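Local coordinates for protein flavodoxin (Aquifex aeolicus, PDB 2ARK) that probably serves as a low-potential electron donor to redox enzymes, carrying electrons on a bound FMN cofactor, at residues A[123-128]-A[154-159]; A[161-166]-A[173-178]; A[18-23]-A[142-147]. One frame throughout, in Å; residues are numbered along the deposited sequence.

Contact 1 (A[123-128]-A[154-159])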
ATOM      1  N   PHE A 123      -7.756 -11.949  -2.637  1.00 24.00           N
ATOM      2  CA  PHE A 123      -7.107 -12.797  -1.645  1.00 25.18           C
ATOM      3  C   PHE A 123      -5.628 -13.052  -2.058  1.00 25.32           C
ATOM      4  O   PHE A 123      -5.241 -12.864  -3.224  1.00 24.47           O
ATOM      5  CB  PHE A 123      -7.878 -14.141  -1.531  1.00 24.20           C
ATOM      6  CG  PHE A 123      -7.750 -14.993  -2.756  1.00 25.04           C
ATOM      7  CD1 PHE A 123      -8.566 -14.779  -3.870  1.00 27.84           C
ATOM      8  CD2 PHE A 123      -6.769 -15.979  -2.839  1.00 24.52           C
ATOM      9  CE1 PHE A 123      -8.425 -15.576  -5.028  1.00 24.26           C
ATOM     10  CE2 PHE A 123      -6.626 -16.754  -3.997  1.00 21.72           C
ATOM     11  CZ  PHE A 123      -7.438 -16.533  -5.085  1.00 22.36           C
ATOM     12  N   GLY A 124      -4.842 -13.481  -1.076  1.00 25.67           N
ATOM     13  CA  GLY A 124      -3.533 -14.102  -1.279  1.00 26.08           C
ATOM     14  C   GLY A 124      -3.575 -15.477  -0.618  1.00 26.67           C
ATOM     15  O   GLY A 124      -4.643 -15.920  -0.164  1.00 26.97           O
ATOM     16  N   VAL A 125      -2.433 -16.163  -0.559  1.00 26.69           N
ATOM     17  CA  VAL A 125      -2.388 -17.555  -0.085  1.00 25.90           C
ATOM     18  C   VAL A 125      -1.462 -17.763   1.085  1.00 25.69           C
ATOM     19  O   VAL A 125      -0.326 -17.334   1.071  1.00 25.99           O
ATOM     20  CB  VAL A 125      -2.026 -18.543  -1.235  1.00 26.33           C
ATOM     21  CG1 VAL A 125      -1.894 -19.950  -0.715  1.00 24.59           C
ATOM     22  CG2 VAL A 125      -3.071 -18.492  -2.330  1.00 24.95           C
ATOM     23  N   THR A 126      -1.959 -18.438   2.113  1.00 26.38           N
ATOM     24  CA  THR A 126      -1.164 -18.711   3.323  1.00 25.82           C
ATOM     25  C   THR A 126      -0.147 -19.833   3.123  1.00 25.34           C
ATOM     26  O   THR A 126       0.918 -19.828   3.735  1.00 25.36           O
ATOM     27  CB  THR A 126      -2.064 -19.115   4.487  1.00 26.13           C
ATOM     28  OG1 THR A 126      -3.011 -20.071   4.025  1.00 25.80           O
ATOM     29  CG2 THR A 126      -2.817 -17.897   5.064  1.00 26.60           C
ATOM     30  N   ASP A 127      -0.493 -20.801   2.282  1.00 24.86           N
ATOM     31  CA  ASP A 127       0.352 -21.980   2.034  1.00 24.88           C
ATOM     32  C   ASP A 127       1.836 -21.673   1.922  1.00 24.82           C
ATOM     33  O   ASP A 127       2.241 -20.747   1.230  1.00 23.18           O
ATOM     34  CB  ASP A 127      -0.080 -22.710   0.754  1.00 24.31           C
ATOM     35  CG  ASP A 127      -1.502 -23.164   0.813  1.00 24.28           C
ATOM     36  OD1 ASP A 127      -2.258 -22.634   1.679  1.00 23.97           O
ATOM     37  OD2 ASP A 127      -1.852 -24.056   0.012  1.00 22.43           O
ATOM     38  N   TYR A 128       2.631 -22.467   2.636  1.00 25.25           N
ATOM     39  CA  TYR A 128       4.052 -22.537   2.372  1.00 25.78           C
ATOM     40  C   TYR A 128       4.334 -23.706   1.452  1.00 26.34           C
ATOM     41  O   TYR A 128       4.013 -24.869   1.715  1.00 27.01           O
ATOM     42  CB  TYR A 128       4.854 -22.675   3.629  1.00 25.68           C
ATOM     43  CG  TYR A 128       5.205 -21.378   4.278  1.00 25.80           C
ATOM     44  CD1 TYR A 128       4.208 -20.549   4.826  1.00 26.38           C
ATOM     45  CD2 TYR A 128       6.544 -20.991   4.404  1.00 25.04           C
ATOM     46  CE1 TYR A 128       4.538 -19.344   5.472  1.00 25.53           C
ATOM     47  CE2 TYR A 128       6.892 -19.809   5.059  1.00 25.52           C
ATOM     48  CZ  TYR A 128       5.880 -18.992   5.584  1.00 25.68           C
ATOM     49  OH  TYR A 128       6.229 -17.843   6.230  1.00 26.33           O
ATOM     50  N   CYS A 154       3.259 -20.740  -8.069  1.00 26.68           N
ATOM     51  CA  CYS A 154       2.448 -20.329  -9.209  1.00 27.62           C
ATOM     52  C   CYS A 154       1.278 -21.239  -9.377  1.00 27.30           C
ATOM     53  O   CYS A 154       0.162 -20.796  -9.530  1.00 28.74           O
ATOM     54  CB  CYS A 154       3.268 -20.321 -10.496  1.00 27.26           C
ATOM     55  SG  CYS A 154       4.514 -19.005 -10.567  1.00 32.23           S
ATOM     56  N   ARG A 155       1.541 -22.524  -9.343  1.00 27.38           N
ATOM     57  CA  ARG A 155       0.501 -23.508  -9.332  1.00 26.72           C
ATOM     58  C   ARG A 155      -0.473 -23.322  -8.170  1.00 27.11           C
ATOM     59  O   ARG A 155      -1.694 -23.366  -8.371  1.00 27.50           O
ATOM     60  CB  ARG A 155       1.125 -24.886  -9.286  1.00 26.80           C
ATOM     61  CG  ARG A 155       1.886 -25.300 -10.526  1.00 24.33           C
ATOM     62  CD  ARG A 155       2.122 -26.835 -10.496  1.00 24.91           C
ATOM     63  NE  ARG A 155       3.160 -27.214 -11.453  1.00 25.98           N
ATOM     64  CZ  ARG A 155       4.441 -27.422 -11.143  1.00 27.39           C
ATOM     65  NH1 ARG A 155       4.852 -27.333  -9.876  1.00 27.80           N
ATOM     66  NH2 ARG A 155       5.317 -27.741 -12.103  1.00 26.13           N
ATOM     67  N   ARG A 156       0.047 -23.104  -6.966  1.00 26.79           N
ATOM     68  CA  ARG A 156      -0.819 -22.978  -5.790  1.00 27.07           C
ATOM     69  C   ARG A 156      -1.840 -21.832  -5.884  1.00 27.67           C
ATOM     70  O   ARG A 156      -3.005 -21.991  -5.458  1.00 27.82           O
ATOM     71  CB  ARG A 156      -0.015 -22.851  -4.490  1.00 26.91           C
ATOM     72  CG  ARG A 156      -0.891 -22.976  -3.238  1.00 26.45           C
ATOM     73  CD  ARG A 156      -1.555 -24.385  -3.182  1.00 27.58           C
ATOM     74  NE  ARG A 156      -0.556 -25.391  -3.514  1.00 25.84           N
ATOM     75  CZ  ARG A 156       0.244 -25.976  -2.632  1.00 23.61           C
ATOM     76  NH1 ARG A 156       1.135 -26.847  -3.050  1.00 20.60           N
ATOM     77  NH2 ARG A 156       0.141 -25.712  -1.342  1.00 22.53           N
ATOM     78  N   LEU A 157      -1.398 -20.691  -6.421  1.00 27.44           N
ATOM     79  CA  LEU A 157      -2.288 -19.573  -6.674  1.00 27.04           C
ATOM     80  C   LEU A 157      -3.525 -19.963  -7.476  1.00 27.17           C
ATOM     81  O   LEU A 157      -4.639 -19.685  -7.060  1.00 26.71           O
ATOM     82  CB  LEU A 157      -1.546 -18.432  -7.362  1.00 26.38           C
ATOM     83  CG  LEU A 157      -2.403 -17.139  -7.393  1.00 26.47           C
ATOM     84  CD1 LEU A 157      -2.555 -16.442  -5.972  1.00 24.91           C
ATOM     85  CD2 LEU A 157      -1.887 -16.202  -8.433  1.00 22.09           C
ATOM     86  N   GLY A 158      -3.317 -20.609  -8.630  1.00 27.82           N
ATOM     87  CA  GLY A 158      -4.409 -21.024  -9.501  1.00 27.25           C
ATOM     88  C   GLY A 158      -5.298 -22.060  -8.848  1.00 27.27           C
ATOM     89  O   GLY A 158      -6.524 -22.024  -9.024  1.00 27.50           O
ATOM     90  N   ARG A 159      -4.666 -22.982  -8.116  1.00 26.86           N
ATOM     91  CA  ARG A 159      -5.317 -24.005  -7.279  1.00 26.98           C
ATOM     92  C   ARG A 159      -6.286 -23.381  -6.271  1.00 26.45           C
ATOM     93  O   ARG A 159      -7.443 -23.785  -6.190  1.00 25.97           O
ATOM     94  CB  ARG A 159      -4.250 -24.755  -6.472  1.00 27.03           C
ATOM     95  CG  ARG A 159      -4.451 -26.224  -6.223  1.00 27.44           C
ATOM     96  CD  ARG A 159      -5.862 -26.699  -5.913  1.00 31.19           C
ATOM     97  NE  ARG A 159      -6.158 -27.818  -6.788  1.00 34.62           N
ATOM     98  CZ  ARG A 159      -6.323 -29.094  -6.453  1.00 33.69           C
ATOM     99  NH1 ARG A 159      -6.322 -29.519  -5.203  1.00 35.85           N
ATOM    100  NH2 ARG A 159      -6.537 -29.950  -7.417  1.00 33.34           N
TER
HETATM  101  O   HOH W   1       2.376 -26.555   0.452  1.00 24.44           O

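Contact 2 (A[161-166]-A[173-178])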
ATOM      1  N   LEU A 161      -7.365 -20.268  -6.242  1.00 27.11           N
ATOM      2  CA  LEU A 161      -8.363 -19.536  -7.022  1.00 26.25           C
ATOM      3  C   LEU A 161      -9.507 -20.454  -7.421  1.00 25.63           C
ATOM      4  O   LEU A 161     -10.674 -20.112  -7.217  1.00 26.51           O
ATOM      5  CB  LEU A 161      -7.733 -18.954  -8.275  1.00 25.96           C
ATOM      6  CG  LEU A 161      -8.260 -17.662  -8.907  1.00 26.21           C
ATOM      7  CD1 LEU A 161      -7.962 -17.696 -10.381  1.00 18.59           C
ATOM      8  CD2 LEU A 161      -9.741 -17.310  -8.626  1.00 23.77           C
ATOM      9  N   ALA A 162      -9.169 -21.625  -7.954  1.00 25.20           N
ATOM     10  CA  ALA A 162     -10.165 -22.572  -8.453  1.00 24.90           C
ATOM     11  C   ALA A 162     -10.986 -23.130  -7.297  1.00 25.25           C
ATOM     12  O   ALA A 162     -12.198 -23.334  -7.422  1.00 25.53           O
ATOM     13  CB  ALA A 162      -9.493 -23.689  -9.216  1.00 24.72           C
ATOM     14  N   GLU A 163     -10.313 -23.366  -6.179  1.00 25.29           N
ATOM     15  CA  GLU A 163     -10.940 -23.806  -4.940  1.00 25.63           C
ATOM     16  C   GLU A 163     -11.898 -22.769  -4.353  1.00 25.60           C
ATOM     17  O   GLU A 163     -12.968 -23.128  -3.910  1.00 25.39           O
ATOM     18  CB  GLU A 163      -9.864 -24.186  -3.939  1.00 25.01           C
ATOM     19  CG  GLU A 163      -9.170 -25.512  -4.281  1.00 26.50           C
ATOM     20  CD  GLU A 163      -7.907 -25.779  -3.428  1.00 27.31           C
ATOM     21  OE1 GLU A 163      -7.343 -24.798  -2.869  1.00 28.99           O
ATOM     22  OE2 GLU A 163      -7.474 -26.961  -3.342  1.00 26.08           O
ATOM     23  N   TRP A 164     -11.535 -21.482  -4.366  1.00 26.16           N
ATOM     24  CA  TRP A 164     -12.454 -20.450  -3.861  1.00 26.35           C
ATOM     25  C   TRP A 164     -13.667 -20.309  -4.795  1.00 26.24           C
ATOM     26  O   TRP A 164     -14.804 -20.136  -4.338  1.00 25.48           O
ATOM     27  CB  TRP A 164     -11.769 -19.083  -3.700  1.00 26.40           C
ATOM     28  CG  TRP A 164     -10.740 -18.948  -2.594  1.00 26.77           C
ATOM     29  CD1 TRP A 164      -9.683 -18.119  -2.610  1.00 26.27           C
ATOM     30  CD2 TRP A 164     -10.685 -19.641  -1.327  1.00 26.79           C
ATOM     31  NE1 TRP A 164      -8.954 -18.233  -1.450  1.00 25.97           N
ATOM     32  CE2 TRP A 164      -9.545 -19.152  -0.638  1.00 25.84           C
ATOM     33  CE3 TRP A 164     -11.476 -20.626  -0.713  1.00 28.72           C
ATOM     34  CZ2 TRP A 164      -9.161 -19.611   0.627  1.00 24.14           C
ATOM     35  CZ3 TRP A 164     -11.104 -21.088   0.561  1.00 26.54           C
ATOM     36  CH2 TRP A 164      -9.947 -20.568   1.214  1.00 27.11           C
ATOM     37  N   VAL A 165     -13.417 -20.378  -6.103  1.00 26.24           N
ATOM     38  CA  VAL A 165     -14.512 -20.427  -7.082  1.00 26.06           C
ATOM     39  C   VAL A 165     -15.447 -21.602  -6.815  1.00 26.09           C
ATOM     40  O   VAL A 165     -16.650 -21.437  -6.811  1.00 26.87           O
ATOM     41  CB  VAL A 165     -13.995 -20.474  -8.527  1.00 26.03           C
ATOM     42  CG1 VAL A 165     -15.115 -20.919  -9.506  1.00 25.26           C
ATOM     43  CG2 VAL A 165     -13.391 -19.119  -8.923  1.00 24.84           C
ATOM     44  N   ALA A 166     -14.876 -22.771  -6.560  1.00 26.50           N
ATOM     45  CA  ALA A 166     -15.613 -24.009  -6.301  1.00 26.58           C
ATOM     46  C   ALA A 166     -16.439 -23.951  -5.023  1.00 27.30           C
ATOM     47  O   ALA A 166     -17.550 -24.502  -4.964  1.00 27.88           O
ATOM     48  CB  ALA A 166     -14.640 -25.178  -6.228  1.00 26.15           C
ATOM     49  N   LYS A 173     -19.323 -26.586  -0.343  1.00 35.57           N
ATOM     50  CA  LYS A 173     -19.143 -26.169   1.053  1.00 36.91           C
ATOM     51  C   LYS A 173     -18.170 -27.049   1.816  1.00 37.43           C
ATOM     52  O   LYS A 173     -17.558 -26.592   2.788  1.00 37.68           O
ATOM     53  CB  LYS A 173     -20.493 -26.148   1.802  1.00 36.94           C
ATOM     54  CG  LYS A 173     -21.537 -25.217   1.187  1.00 39.01           C
ATOM     55  CD  LYS A 173     -22.413 -24.525   2.240  1.00 42.96           C
ATOM     56  CE  LYS A 173     -23.778 -25.203   2.398  1.00 44.02           C
ATOM     57  NZ  LYS A 173     -24.803 -24.243   2.921  1.00 44.56           N
ATOM     58  N   GLU A 174     -18.050 -28.303   1.371  1.00 37.97           N
ATOM     59  CA  GLU A 174     -17.238 -29.337   2.029  1.00 38.66           C
ATOM     60  C   GLU A 174     -15.724 -29.128   1.846  1.00 38.04           C
ATOM     61  O   GLU A 174     -14.922 -29.556   2.677  1.00 38.02           O
ATOM     62  CB  GLU A 174     -17.648 -30.726   1.516  1.00 39.42           C
ATOM     63  CG  GLU A 174     -17.328 -30.978  -0.007  1.00 43.17           C
ATOM     64  CD  GLU A 174     -18.534 -30.837  -0.967  1.00 46.25           C
ATOM     65  OE1 GLU A 174     -18.330 -31.007  -2.196  1.00 47.18           O
ATOM     66  OE2 GLU A 174     -19.677 -30.575  -0.508  1.00 48.50           O
ATOM     67  N   LEU A 175     -15.349 -28.471   0.754  1.00 37.37           N
ATOM     68  CA  LEU A 175     -13.955 -28.172   0.451  1.00 36.85           C
ATOM     69  C   LEU A 175     -13.298 -27.214   1.434  1.00 35.95           C
ATOM     70  O   LEU A 175     -12.071 -27.204   1.558  1.00 35.91           O
ATOM     71  CB  LEU A 175     -13.828 -27.563  -0.947  1.00 37.04           C
ATOM     72  CG  LEU A 175     -13.245 -28.377  -2.104  1.00 38.93           C
ATOM     73  CD1 LEU A 175     -13.093 -27.495  -3.356  1.00 37.65           C
ATOM     74  CD2 LEU A 175     -11.915 -29.050  -1.714  1.00 40.08           C
ATOM     75  N   LEU A 176     -14.095 -26.390   2.107  1.00 34.77           N
ATOM     76  CA  LEU A 176     -13.534 -25.376   3.001  1.00 34.15           C
ATOM     77  C   LEU A 176     -12.707 -26.033   4.110  1.00 34.02           C
ATOM     78  O   LEU A 176     -11.528 -25.691   4.295  1.00 33.92           O
ATOM     79  CB  LEU A 176     -14.633 -24.498   3.598  1.00 33.49           C
ATOM     80  CG  LEU A 176     -14.490 -22.973   3.558  1.00 33.22           C
ATOM     81  CD1 LEU A 176     -15.413 -22.384   4.625  1.00 31.24           C
ATOM     82  CD2 LEU A 176     -13.053 -22.466   3.716  1.00 28.58           C
ATOM     83  N   GLU A 177     -13.320 -26.992   4.808  1.00 33.82           N
ATOM     84  CA  GLU A 177     -12.675 -27.718   5.895  1.00 33.83           C
ATOM     85  C   GLU A 177     -11.558 -28.623   5.408  1.00 33.06           C
ATOM     86  O   GLU A 177     -10.536 -28.761   6.072  1.00 32.90           O
ATOM     87  CB  GLU A 177     -13.707 -28.516   6.705  1.00 34.45           C
ATOM     88  CG  GLU A 177     -13.409 -28.617   8.221  1.00 37.45           C
ATOM     89  CD  GLU A 177     -13.009 -27.260   8.865  1.00 41.80           C
ATOM     90  OE1 GLU A 177     -12.211 -27.295   9.824  1.00 43.65           O
ATOM     91  OE2 GLU A 177     -13.473 -26.166   8.424  1.00 41.68           O
ATOM     92  N   LYS A 178     -11.754 -29.248   4.257  1.00 32.62           N
ATOM     93  CA  LYS A 178     -10.699 -30.024   3.648  1.00 33.05           C
ATOM     94  C   LYS A 178      -9.429 -29.164   3.548  1.00 32.04           C
ATOM     95  O   LYS A 178      -8.349 -29.582   3.992  1.00 31.76           O
ATOM     96  CB  LYS A 178     -11.127 -30.524   2.267  1.00 33.08           C
ATOM     97  CG  LYS A 178      -9.943 -30.697   1.277  1.00 35.77           C
ATOM     98  CD  LYS A 178     -10.272 -31.533   0.011  1.00 35.86           C
ATOM     99  CE  LYS A 178     -10.523 -32.999   0.321  1.00 38.56           C
ATOM    100  NZ  LYS A 178      -9.236 -33.690   0.581  1.00 41.31           N
TER

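Contact 3 (A[18-23]-A[142-147]). With PO4 (phosphate ion), chain G.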
ATOM      1  N   THR A  18       6.655 -13.485 -16.573  1.00 23.53           N
ATOM      2  CA  THR A  18       5.274 -13.484 -16.114  1.00 23.54           C
ATOM      3  C   THR A  18       4.377 -14.424 -16.952  1.00 24.62           C
ATOM      4  O   THR A  18       3.435 -15.008 -16.384  1.00 25.04           O
ATOM      5  CB  THR A  18       4.683 -12.045 -15.978  1.00 23.78           C
ATOM      6  OG1 THR A  18       5.619 -11.245 -15.243  1.00 24.18           O
ATOM      7  CG2 THR A  18       3.332 -12.036 -15.205  1.00 20.75           C
ATOM      8  N   LYS A  19       4.696 -14.611 -18.251  1.00 24.59           N
ATOM      9  CA  LYS A  19       4.030 -15.623 -19.086  1.00 24.98           C
ATOM     10  C   LYS A  19       4.280 -17.029 -18.540  1.00 26.07           C
ATOM     11  O   LYS A  19       3.354 -17.811 -18.426  1.00 27.20           O
ATOM     12  CB  LYS A  19       4.419 -15.542 -20.589  1.00 25.23           C
ATOM     13  CG  LYS A  19       3.393 -16.290 -21.557  1.00 24.98           C
ATOM     14  CD  LYS A  19       3.994 -16.891 -22.815  1.00 23.96           C
ATOM     15  CE  LYS A  19       2.937 -17.446 -23.789  1.00 25.23           C
ATOM     16  NZ  LYS A  19       3.327 -17.325 -25.300  1.00 21.47           N
ATOM     17  N   LYS A  20       5.516 -17.357 -18.197  1.00 27.41           N
ATOM     18  CA  LYS A  20       5.821 -18.646 -17.576  1.00 29.14           C
ATOM     19  C   LYS A  20       5.069 -18.830 -16.234  1.00 29.47           C
ATOM     20  O   LYS A  20       4.484 -19.891 -15.996  1.00 29.09           O
ATOM     21  CB  LYS A  20       7.337 -18.847 -17.434  1.00 29.99           C
ATOM     22  CG  LYS A  20       8.020 -19.368 -18.726  1.00 34.03           C
ATOM     23  CD  LYS A  20       8.066 -18.287 -19.836  1.00 38.60           C
ATOM     24  CE  LYS A  20       7.855 -18.815 -21.315  1.00 38.54           C
ATOM     25  NZ  LYS A  20       7.500 -17.693 -22.300  1.00 38.16           N
HETATM   26  N   MSE A  21       5.034 -17.790 -15.390  1.00 29.74           N
HETATM   27  CA  MSE A  21       4.168 -17.813 -14.198  1.00 31.04           C
HETATM   28  C   MSE A  21       2.711 -18.054 -14.536  1.00 28.67           C
HETATM   29  O   MSE A  21       2.060 -18.824 -13.868  1.00 29.69           O
HETATM   30  CB  MSE A  21       4.242 -16.514 -13.411  1.00 30.16           C
HETATM   31  CG  MSE A  21       5.613 -16.149 -12.922  1.00 31.87           C
HETATM   32 SE   MSE A  21       5.561 -14.522 -11.841  1.00 39.05          SE
HETATM   33  CE  MSE A  21       4.906 -15.304 -10.098  1.00 31.42           C
ATOM     34  N   ALA A  22       2.206 -17.398 -15.570  1.00 27.98           N
ATOM     35  CA  ALA A  22       0.773 -17.439 -15.933  1.00 26.61           C
ATOM     36  C   ALA A  22       0.350 -18.827 -16.357  1.00 26.59           C
ATOM     37  O   ALA A  22      -0.775 -19.266 -16.082  1.00 25.51           O
ATOM     38  CB  ALA A  22       0.507 -16.467 -17.039  1.00 26.18           C
ATOM     39  N   GLU A  23       1.281 -19.524 -17.019  1.00 26.94           N
ATOM     40  CA  GLU A  23       1.019 -20.860 -17.527  1.00 27.58           C
ATOM     41  C   GLU A  23       0.907 -21.828 -16.357  1.00 28.18           C
ATOM     42  O   GLU A  23       0.088 -22.750 -16.388  1.00 29.05           O
ATOM     43  CB  GLU A  23       2.119 -21.295 -18.484  1.00 27.14           C
ATOM     44  CG  GLU A  23       2.039 -20.686 -19.852  1.00 28.49           C
ATOM     45  CD  GLU A  23       3.324 -20.879 -20.658  1.00 32.28           C
ATOM     46  OE1 GLU A  23       4.361 -21.269 -20.082  1.00 34.71           O
ATOM     47  OE2 GLU A  23       3.312 -20.640 -21.884  1.00 34.89           O
ATOM     48  N   ALA A 142      11.560 -13.696  -8.551  1.00 27.54           N
ATOM     49  CA  ALA A 142      12.492 -12.837  -9.247  1.00 28.25           C
ATOM     50  C   ALA A 142      12.949 -13.551 -10.529  1.00 28.99           C
ATOM     51  O   ALA A 142      13.434 -14.696 -10.482  1.00 29.54           O
ATOM     52  CB  ALA A 142      13.652 -12.456  -8.366  1.00 27.80           C
ATOM     53  N   GLY A 143      12.761 -12.900 -11.673  1.00 28.98           N
ATOM     54  CA  GLY A 143      13.032 -13.526 -12.969  1.00 29.34           C
ATOM     55  C   GLY A 143      12.046 -14.630 -13.338  1.00 30.18           C
ATOM     56  O   GLY A 143      10.857 -14.558 -13.016  1.00 29.28           O
ATOM     57  N   GLU A 144      12.546 -15.666 -14.012  1.00 31.15           N
ATOM     58  CA  GLU A 144      11.714 -16.795 -14.418  1.00 32.63           C
ATOM     59  C   GLU A 144      11.470 -17.804 -13.253  1.00 32.48           C
ATOM     60  O   GLU A 144      12.379 -18.080 -12.470  1.00 32.04           O
ATOM     61  CB  GLU A 144      12.338 -17.481 -15.645  1.00 31.84           C
ATOM     62  CG  GLU A 144      11.647 -18.773 -16.073  1.00 33.60           C
ATOM     63  CD  GLU A 144      12.395 -19.549 -17.156  1.00 35.93           C
ATOM     64  OE1 GLU A 144      13.603 -19.289 -17.409  1.00 39.48           O
ATOM     65  OE2 GLU A 144      11.757 -20.433 -17.770  1.00 40.46           O
ATOM     66  N   PRO A 145      10.243 -18.367 -13.154  1.00 33.26           N
ATOM     67  CA  PRO A 145      10.032 -19.408 -12.130  1.00 34.17           C
ATOM     68  C   PRO A 145      10.822 -20.655 -12.495  1.00 34.97           C
ATOM     69  O   PRO A 145      10.422 -21.395 -13.398  1.00 35.38           O
ATOM     70  CB  PRO A 145       8.518 -19.703 -12.194  1.00 34.40           C
ATOM     71  CG  PRO A 145       7.961 -18.882 -13.346  1.00 32.96           C
ATOM     72  CD  PRO A 145       9.036 -18.081 -13.969  1.00 32.63           C
ATOM     73  N   ARG A 146      11.946 -20.874 -11.815  1.00 35.70           N
ATOM     74  CA  ARG A 146      12.861 -21.969 -12.173  1.00 36.14           C
ATOM     75  C   ARG A 146      12.868 -23.070 -11.136  1.00 35.66           C
ATOM     76  O   ARG A 146      12.830 -24.240 -11.489  1.00 36.00           O
ATOM     77  CB  ARG A 146      14.286 -21.460 -12.391  1.00 36.35           C
ATOM     78  CG  ARG A 146      14.438 -20.525 -13.588  1.00 40.12           C
ATOM     79  CD  ARG A 146      15.896 -20.420 -14.021  1.00 46.12           C
ATOM     80  NE  ARG A 146      16.415 -21.643 -14.672  1.00 52.59           N
ATOM     81  CZ  ARG A 146      15.689 -22.544 -15.360  1.00 55.35           C
ATOM     82  NH1 ARG A 146      16.290 -23.606 -15.895  1.00 54.04           N
ATOM     83  NH2 ARG A 146      14.366 -22.395 -15.522  1.00 56.03           N
ATOM     84  N   SER A 147      12.935 -22.695  -9.863  1.00 35.34           N
ATOM     85  CA  SER A 147      13.038 -23.668  -8.785  1.00 35.23           C
ATOM     86  C   SER A 147      11.694 -24.327  -8.519  1.00 35.47           C
ATOM     87  O   SER A 147      10.630 -23.781  -8.842  1.00 35.43           O
ATOM     88  CB  SER A 147      13.588 -23.038  -7.502  1.00 34.92           C
ATOM     89  OG  SER A 147      12.580 -22.382  -6.747  1.00 35.04           O
TER
HETATM   90  P   PO4 G 501       8.120 -10.445 -17.522  0.60 18.17           P
HETATM   91  O1  PO4 G 501       8.786 -10.137 -16.202  0.60 23.64           O
HETATM   92  O2  PO4 G 501       8.304  -9.299 -18.433  0.60 24.83           O
HETATM   93  O3  PO4 G 501       8.775 -11.582 -18.216  0.60 25.54           O
HETATM   94  O4  PO4 G 501       6.669 -10.665 -17.369  0.60 23.55           O

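Contact 1 (A[123-128]-A[154-159])
D127 and R156 meet in a salt bridge that joins strand 121-128 to helix 148-168, one of the helices packed on the parallel sheet of the flavodoxin fold. NH2 of R156 donates to OD2 of D127 at 2.9 Å in a nearly straight bond, 166° at the hydrogen, the one bond across the two segments. The oxygen lies almost in the guanidinium plane but is approached on its anti side, and the carboxylate and guanidinium planes are turned 65° apart. R156 reaches it by leaving the helix with CG anti to the backbone N (chi1 -170°) and then bending at chi2 and chi3, which lays its CD 3.2 Å from D127 OD2. The same OD2 also pairs with R160, and OD1 with R185, while E152 holds NH1 of R156; this network of alternating charges probably fixes both groups. Next to this pair, V125 uses both methyls: CG1 rests 4.1 Å from CG of R156, while CG2 faces CD1 of L157 at 4.2 Å. L157 continues inward onto C92 and F94 of strand 90-97. A water completes the link, donating to Y128 O at 2.7 Å and accepting from R156 NH2 at 3.0 Å.

Contact 2 (A[161-166]-A[173-178])
L175 and L176, neighbours near the start of helix 175-181, each send a methyl to helix 148-168, and the contact between these consecutive helices is apolar. CD1 of L175 lies 4.0 Å from CB of A166; the same methyl is 4.4 Å from the carbonyl O of E163 and 4.5 Å from its CG. L175 has an unusual chi1 of -107°, away from the staggered positions, with an extended chi2 carrying CD1 onward to the helix. L176 is likewise off a staggered chi1, at -131°, and its CD2 comes to 4.0 Å from CZ3 of W164, the two side chains crossing at about a right angle. The bond to CB of W164 starts away from helix 175-181, yet the torsions chi1, with CG anti to the carbonyl carbon, and chi2 (151°) bring CZ3 back to the leucine. The carboxylate of E163 takes no polar partner from 173-178 and instead pairs with R160 of its own helix. On the second subunit, L121 packs on the indole and D87 touches L176. Within the chain, the indole also meets F123 of strand 121-128 edge-to-face, while A166 leans on L32, in the loop after helix 17-30.

Contact 3 (A[18-23]-A[142-147])
A proline ring lies against two successive residues of a helix and comes unusually near its backbone: P145 CG is 3.7 Å from the backbone N of M21, a selenomethionine, and 3.6 Å from CG of M21. The neighbouring ring carbon CD packs 3.9 Å from CB of K20. M21 places CG beside its backbone N (chi1 -59°), where the proline meets it, then runs extended through chi2 before bending at chi3 (80°). Beyond the proline its side chain touches F94 of strand 90-97 and A139 and V141 of strand 139-142. In this flavodoxin fold, helix 17-30 follows the first strand, and the segment 142-147 leads from strand 139-142 into helix 148-168; S147 is the N-cap of that helix. Without the ring, as with an alanine here in place of P145, M21 CG and K20 CB would probably lose their partner and a gap would open beside helix 17-30. Nearer the surface, E144 reaches out with CG anti to its backbone N, and its OE2 approaches CG of K20 at 4.0 Å, whereas K20 NZ stays 6.8 Å from that oxygen. Near the start of helix 17-30 a phosphate ion, probably from the crystallisation liquor, accepts a hydrogen bond at O4 from T18 N at 2.9 Å; the ion is also hydrogen-bonded to T15 N, in keeping with the phosphate-binding loop that flavodoxins use for FMN.

From the N terminus, the chain first meets contact 3, where helix 17-30 closes a long loop of 118 residues onto the loop 142-147. Contact 1 starts inside that span, on strand 121-128, and ends beyond it on helix 148-168, so the two cross. Contact 2 follows contact 1 in series and closes a short connection of six residues between helix 148-168 and the C-terminal helix 175-181. Helix 148-168 thus serves contacts 1 and 2, which touch where F123 packs on L161, while C154 packs on M21 to join contacts 1 and 3. Contacts 2 and 3 do not touch, their centres about 26 Å apart. Contacts 1 and 2 also reach the second subunit.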